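Local coordinates for periplasmic binding protein (Mycobacterium smegmatis, PDB 4MDY) that probably binds an iron compound outside the membrane and hands it to an ABC transporter for uptake into the cell, at residues T233-S236 against D237-D241. Residues are numbered along the deposited sequence; the frame is centred on the assembly and turned at random.
Sequences TTES and DQDRD
Ser236 OG accepts a hydrogen bond from Asp239 N at 3.1 Å. The hydroxyl oxygen sits between the serine's own backbone N and carbonyl carbon (chi1 66°), facing the first turn of the helix. Ser236 is the N-cap residue. Its carbonyl oxygen, Ser236 O, accepts the first i to i+4 bond of the helix, from Arg240 N at 3.2 Å.

Asp239 returns a bond to the loop. The backbone N of Glu235 donates to Asp239 OD2 at 3.1 Å, fairly straight at 158°. The oxygen is met on its anti side, close to the carboxylate plane. Asp239 CG stands beside its own backbone N (chi1 -72°), which carries the carboxylate back past the cap toward the loop. The negative group lies at the helix N-terminus, where the helix dipole would probably stabilise it.

This is a beta-to-alpha connection in the parallel sheet of one lobe of the solute-binding protein, leading from inner strand 229-233 to helix 237-244. Upstream, Thr233 OG1 hydrogen-bonds to Leu180 O on the adjacent strand 176-181. Buried Thr234 adds apolar packing: its methyl CG2 lies alongside Asp239 CB at 3.7 Å, the two chains pointing opposite ways. Thr234 also touches Phe262 of strand 260-262.

Asp237, Arg240 and Asp241 form a salt-bridge network on the helix. Arg240 NE donates a hydrogen bond to Asp241 OD1 at 3.2 Å, part of a salt bridge, from above the carboxylate plane. Arg240 NH2 and Asp237 OD1 pair by charge alone at 3.5 Å, with no N-H aimed at the oxygen.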
ATOM      1  N   THR A 233      10.088   4.290  -7.978  1.00 16.99           N
ATOM      2  CA  THR A 233       8.634   4.394  -8.033  1.00 16.18           C
ATOM      3  C   THR A 233       8.216   5.768  -8.561  1.00 16.76           C
ATOM      4  O   THR A 233       7.532   6.547  -7.888  1.00 15.30           O
ATOM      5  CB  THR A 233       7.982   4.069  -6.678  1.00 15.99           C
ATOM      6  OG1 THR A 233       8.488   4.946  -5.664  1.00 16.94           O
ATOM      7  CG2 THR A 233       8.275   2.605  -6.305  1.00 16.32           C
ATOM      8  N   THR A 234       8.658   6.046  -9.782  1.00 17.37           N
ATOM      9  CA  THR A 234       8.274   7.248 -10.507  1.00 17.49           C
ATOM     10  C   THR A 234       6.783   7.226 -10.827  1.00 19.19           C
ATOM     11  O   THR A 234       6.199   6.154 -10.998  1.00 17.71           O
ATOM     12  CB  THR A 234       9.068   7.378 -11.826  1.00 17.97           C
ATOM     13  OG1 THR A 234       9.048   6.132 -12.537  1.00 18.36           O
ATOM     14  CG2 THR A 234      10.502   7.770 -11.548  1.00 17.85           C
ATOM     15  N   GLU A 235       6.186   8.417 -10.912  1.00 20.39           N
ATOM     16  CA  GLU A 235       4.773   8.580 -11.235  1.00 24.95           C
ATOM     17  C   GLU A 235       4.581   9.366 -12.536  1.00 29.26           C
ATOM     18  O   GLU A 235       3.450   9.641 -12.931  1.00 32.48           O
ATOM     19  CB  GLU A 235       4.055   9.293 -10.089  1.00 28.72           C
ATOM     20  CG  GLU A 235       4.143   8.554  -8.760  1.00 31.16           C
ATOM     21  CD  GLU A 235       3.458   9.288  -7.621  1.00 36.29           C
ATOM     22  OE1 GLU A 235       2.497  10.046  -7.884  1.00 43.30           O
ATOM     23  OE2 GLU A 235       3.882   9.099  -6.459  1.00 40.31           O
ATOM     24  N   SER A 236       5.680   9.723 -13.199  1.00 26.62           N
ATOM     25  CA  SER A 236       5.613  10.390 -14.502  1.00 28.94           C
ATOM     26  C   SER A 236       6.946  10.341 -15.235  1.00 32.34           C
ATOM     27  O   SER A 236       7.983   9.988 -14.661  1.00 32.48           O
ATOM     28  CB  SER A 236       5.176  11.848 -14.346  1.00 28.81           C
ATOM     29  OG  SER A 236       6.147  12.609 -13.649  1.00 31.64           O
ATOM     30  N   ASP A 237       6.897  10.696 -16.514  1.00 34.73           N
ATOM     31  CA  ASP A 237       8.094  10.902 -17.315  1.00 34.87           C
ATOM     32  C   ASP A 237       8.908  12.040 -16.718  1.00 27.97           C
ATOM     33  O   ASP A 237      10.135  11.975 -16.695  1.00 30.37           O
ATOM     34  CB  ASP A 237       7.723  11.253 -18.760  1.00 39.82           C
ATOM     35  CG  ASP A 237       7.059  10.101 -19.499  1.00 47.46           C
ATOM     36  OD1 ASP A 237       7.390   8.927 -19.219  1.00 53.70           O
ATOM     37  OD2 ASP A 237       6.208  10.380 -20.372  1.00 61.05           O
ATOM     38  N   GLN A 238       8.215  13.077 -16.240  1.00 27.86           N
ATOM     39  CA  GLN A 238       8.865  14.198 -15.561  1.00 28.63           C
ATOM     40  C   GLN A 238       9.755  13.672 -14.441  1.00 29.67           C
ATOM     41  O   GLN A 238      10.917  14.058 -14.348  1.00 29.32           O
ATOM     42  CB  GLN A 238       7.840  15.199 -14.998  1.00 32.97           C
ATOM     43  CG  GLN A 238       8.455  16.469 -14.401  1.00 39.18           C
ATOM     44  CD  GLN A 238       7.417  17.482 -13.921  1.00 44.30           C
ATOM     45  OE1 GLN A 238       7.382  17.843 -12.742  1.00 44.05           O
ATOM     46  NE2 GLN A 238       6.567  17.943 -14.832  1.00 45.31           N
ATOM     47  N   ASP A 239       9.207  12.780 -13.615  1.00 27.62           N
ATOM     48  CA  ASP A 239       9.964  12.191 -12.500  1.00 25.39           C
ATOM     49  C   ASP A 239      11.199  11.426 -12.980  1.00 21.75           C
ATOM     50  O   ASP A 239      12.286  11.572 -12.405  1.00 21.27           O
ATOM     51  CB  ASP A 239       9.092  11.233 -11.668  1.00 27.47           C
ATOM     52  CG  ASP A 239       8.055  11.951 -10.812  1.00 28.57           C
ATOM     53  OD1 ASP A 239       8.123  13.187 -10.691  1.00 28.27           O
ATOM     54  OD2 ASP A 239       7.173  11.265 -10.238  1.00 27.31           O
ATOM     55  N   ARG A 240      11.035  10.603 -14.014  1.00 20.25           N
ATOM     56  CA  ARG A 240      12.139   9.754 -14.485  1.00 24.31           C
ATOM     57  C   ARG A 240      13.269  10.598 -15.038  1.00 26.16           C
ATOM     58  O   ARG A 240      14.444  10.354 -14.754  1.00 26.23           O
ATOM     59  CB  ARG A 240      11.692   8.776 -15.574  1.00 26.71           C
ATOM     60  CG  ARG A 240      12.864   8.128 -16.316  1.00 28.27           C
ATOM     61  CD  ARG A 240      12.415   7.360 -17.536  1.00 31.58           C
ATOM     62  NE  ARG A 240      11.875   8.267 -18.539  1.00 35.41           N
ATOM     63  CZ  ARG A 240      11.141   7.890 -19.583  1.00 37.35           C
ATOM     64  NH1 ARG A 240      10.854   6.606 -19.783  1.00 38.23           N
ATOM     65  NH2 ARG A 240      10.692   8.804 -20.433  1.00 38.60           N
ATOM     66  N   ASP A 241      12.907  11.575 -15.856  1.00 29.71           N
ATOM     67  CA  ASP A 241      13.903  12.401 -16.524  1.00 29.76           C
ATOM     68  C   ASP A 241      14.649  13.286 -15.519  1.00 25.99           C
ATOM     69  O   ASP A 241      15.838  13.547 -15.690  1.00 27.83           O
ATOM     70  CB  ASP A 241      13.254  13.207 -17.655  1.00 32.27           C
ATOM     71  CG  ASP A 241      12.643  12.309 -18.743  1.00 36.43           C
ATOM     72  OD1 ASP A 241      13.125  11.171 -18.953  1.00 38.35           O
ATOM     73  OD2 ASP A 241      11.670  12.734 -19.392  1.00 45.70           O
TER